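Local coordinates for periplasmic binding protein (Veillonella parvula, PDB 4LJS), which probably captures a ligand, as periplasmic binding proteins do, and delivers it to a membrane transporter, at residues 42-47 against 108-113. Residues are numbered along the deposited sequence; the frame is centred on the assembly and turned at random.
Sequences AVPERV and PDLLVG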
loop_
_atom_site.group_PDB
_atom_site.type_symbol
_atom_site.label_atom_id
_atom_site.label_comp_id
_atom_site.label_asym_id
_atom_site.label_seq_id
_atom_site.Cartn_x
_atom_site.Cartn_y
_atom_site.Cartn_z
ATOM N N ALA A 42 11.568 -13.712 -19.743
ATOM C CA ALA A 42 11.418 -12.451 -20.456
ATOM C C ALA A 42 10.512 -11.522 -19.657
ATOM O O ALA A 42 9.678 -11.975 -18.871
ATOM C CB ALA A 42 10.851 -12.690 -21.856
ATOM N N VAL A 43 10.683 -10.219 -19.850
ATOM C CA VAL A 43 9.819 -9.232 -19.209
ATOM C C VAL A 43 8.396 -9.423 -19.734
ATOM O O VAL A 43 8.188 -9.482 -20.940
ATOM C CB VAL A 43 10.311 -7.792 -19.498
ATOM C CG1 VAL A 43 9.380 -6.767 -18.880
ATOM C CG2 VAL A 43 11.737 -7.601 -18.986
ATOM N N PRO A 44 7.417 -9.551 -18.829
ATOM C CA PRO A 44 6.016 -9.720 -19.239
ATOM C C PRO A 44 5.590 -8.621 -20.207
ATOM O O PRO A 44 6.042 -7.483 -20.077
ATOM C CB PRO A 44 5.242 -9.577 -17.921
ATOM C CG PRO A 44 6.211 -9.977 -16.866
ATOM C CD PRO A 44 7.577 -9.544 -17.366
ATOM N N GLU A 45 4.740 -8.955 -21.170
ATOM C CA GLU A 45 4.295 -7.964 -22.140
ATOM C C GLU A 45 2.849 -7.544 -21.924
ATOM O O GLU A 45 2.434 -6.479 -22.369
ATOM C CB GLU A 45 4.506 -8.474 -23.570
ATOM C CG GLU A 45 5.923 -8.226 -24.058
ATOM C CD GLU A 45 6.286 -9.021 -25.295
ATOM O OE1 GLU A 45 5.401 -9.256 -26.147
ATOM O OE2 GLU A 45 7.468 -9.413 -25.411
ATOM N N ARG A 46 2.089 -8.384 -21.234
ATOM C CA ARG A 46 0.657 -8.170 -21.074
ATOM C C ARG A 46 0.246 -8.474 -19.640
ATOM O O ARG A 46 -0.029 -9.622 -19.287
ATOM C CB ARG A 46 -0.123 -9.058 -22.048
ATOM C CG ARG A 46 0.116 -8.723 -23.515
ATOM C CD ARG A 46 -0.734 -9.586 -24.438
ATOM N NE ARG A 46 -2.158 -9.370 -24.204
ATOM C CZ ARG A 46 -2.860 -8.360 -24.714
ATOM N NH1 ARG A 46 -4.150 -8.247 -24.435
ATOM N NH2 ARG A 46 -2.274 -7.460 -25.495
ATOM N N VAL A 47 0.203 -7.436 -18.819
ATOM C CA VAL A 47 -0.011 -7.607 -17.390
ATOM C C VAL A 47 -1.445 -7.261 -16.997
ATOM O O VAL A 47 -1.994 -6.245 -17.425
ATOM C CB VAL A 47 0.969 -6.725 -16.596
ATOM C CG1 VAL A 47 0.792 -6.928 -15.085
ATOM C CG2 VAL A 47 2.398 -7.012 -17.032
ATOM N N PRO A 108 -3.303 -12.497 -20.490
ATOM C CA PRO A 108 -2.154 -11.927 -19.789
ATOM C C PRO A 108 -0.988 -12.911 -19.792
ATOM O O PRO A 108 -1.201 -14.117 -19.952
ATOM C CB PRO A 108 -2.676 -11.769 -18.363
ATOM C CG PRO A 108 -3.650 -12.910 -18.216
ATOM C CD PRO A 108 -4.333 -12.995 -19.556
ATOM N N ASP A 109 0.228 -12.406 -19.625
ATOM C CA ASP A 109 1.358 -13.287 -19.392
ATOM C C ASP A 109 1.863 -13.121 -17.951
ATOM O O ASP A 109 2.684 -13.895 -17.474
ATOM C CB ASP A 109 2.469 -13.114 -20.459
ATOM C CG ASP A 109 3.028 -11.698 -20.531
ATOM O OD1 ASP A 109 2.648 -10.841 -19.702
ATOM O OD2 ASP A 109 3.870 -11.451 -21.424
ATOM N N LEU A 110 1.344 -12.111 -17.261
ATOM C CA LEU A 110 1.567 -11.960 -15.828
ATOM C C LEU A 110 0.320 -11.378 -15.183
ATOM O O LEU A 110 -0.252 -10.401 -15.684
ATOM C CB LEU A 110 2.780 -11.064 -15.534
ATOM C CG LEU A 110 2.962 -10.618 -14.073
ATOM C CD1 LEU A 110 3.242 -11.786 -13.114
ATOM C CD2 LEU A 110 4.046 -9.552 -13.941
ATOM N N LEU A 111 -0.113 -11.995 -14.090
ATOM C CA LEU A 111 -1.183 -11.427 -13.274
ATOM C C LEU A 111 -0.618 -11.087 -11.901
ATOM O O LEU A 111 0.035 -11.920 -11.266
ATOM C CB LEU A 111 -2.381 -12.380 -13.149
ATOM C CG LEU A 111 -3.011 -12.860 -14.465
ATOM C CD1 LEU A 111 -2.339 -14.132 -14.939
ATOM C CD2 LEU A 111 -4.517 -13.058 -14.327
ATOM N N VAL A 112 -0.851 -9.855 -11.461
ATOM C CA VAL A 112 -0.362 -9.403 -10.164
ATOM C C VAL A 112 -1.548 -9.027 -9.284
ATOM O O VAL A 112 -2.394 -8.215 -9.668
ATOM C CB VAL A 112 0.573 -8.193 -10.311
ATOM C CG1 VAL A 112 1.114 -7.767 -8.942
ATOM C CG2 VAL A 112 1.711 -8.503 -11.286
ATOM N N GLY A 113 -1.629 -9.628 -8.107
ATOM C CA GLY A 113 -2.740 -9.324 -7.226
ATOM C C GLY A 113 -2.535 -9.734 -5.785
ATOM O O GLY A 113 -1.409 -9.791 -5.285
#
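The carboxylate of Asp109 takes hold of two successive backbone N-H groups, those of Glu45 and Arg46, in the loop that runs into strand 47-50. Asp109 OD2 offers its syn lone pair to Glu45 N at 2.7 Å in a nearly straight bond, whereas Arg46 N reaches Asp109 OD1 at 2.9 Å from well above the carboxylate plane. A chi1 of 59°, with CG between Asp109's own N and carbonyl carbon, turns the carboxylate toward the two amides. In return Asp109 N donates to Arg46 O at 2.8 Å, and Leu110 N adds a weak bond to the same oxygen. An alanine here would remove both carboxylate oxygens and would probably leave the amides of Glu45 and Arg46 without these acceptors. Just beyond these bonds the parallel pairing of strands 47-50 and 110-113 begins, in the middle of a four-stranded parallel sheet of order 2-1-3-4; Val47 CA lies 3.3 Å from Leu110 O in a CA-H...O contact. On the sheet face bearing Val47 and Leu110, Leu110 CD2 meets Pro44 CG at 3.7 Å, and Ile164 of helix 151-164 packs on both. Farther out, Arg46 forms a salt bridge with Glu9 and a hydrogen bond to Met106 O, while Glu45 OE2 is hydrogen-bonded to His17 ND1.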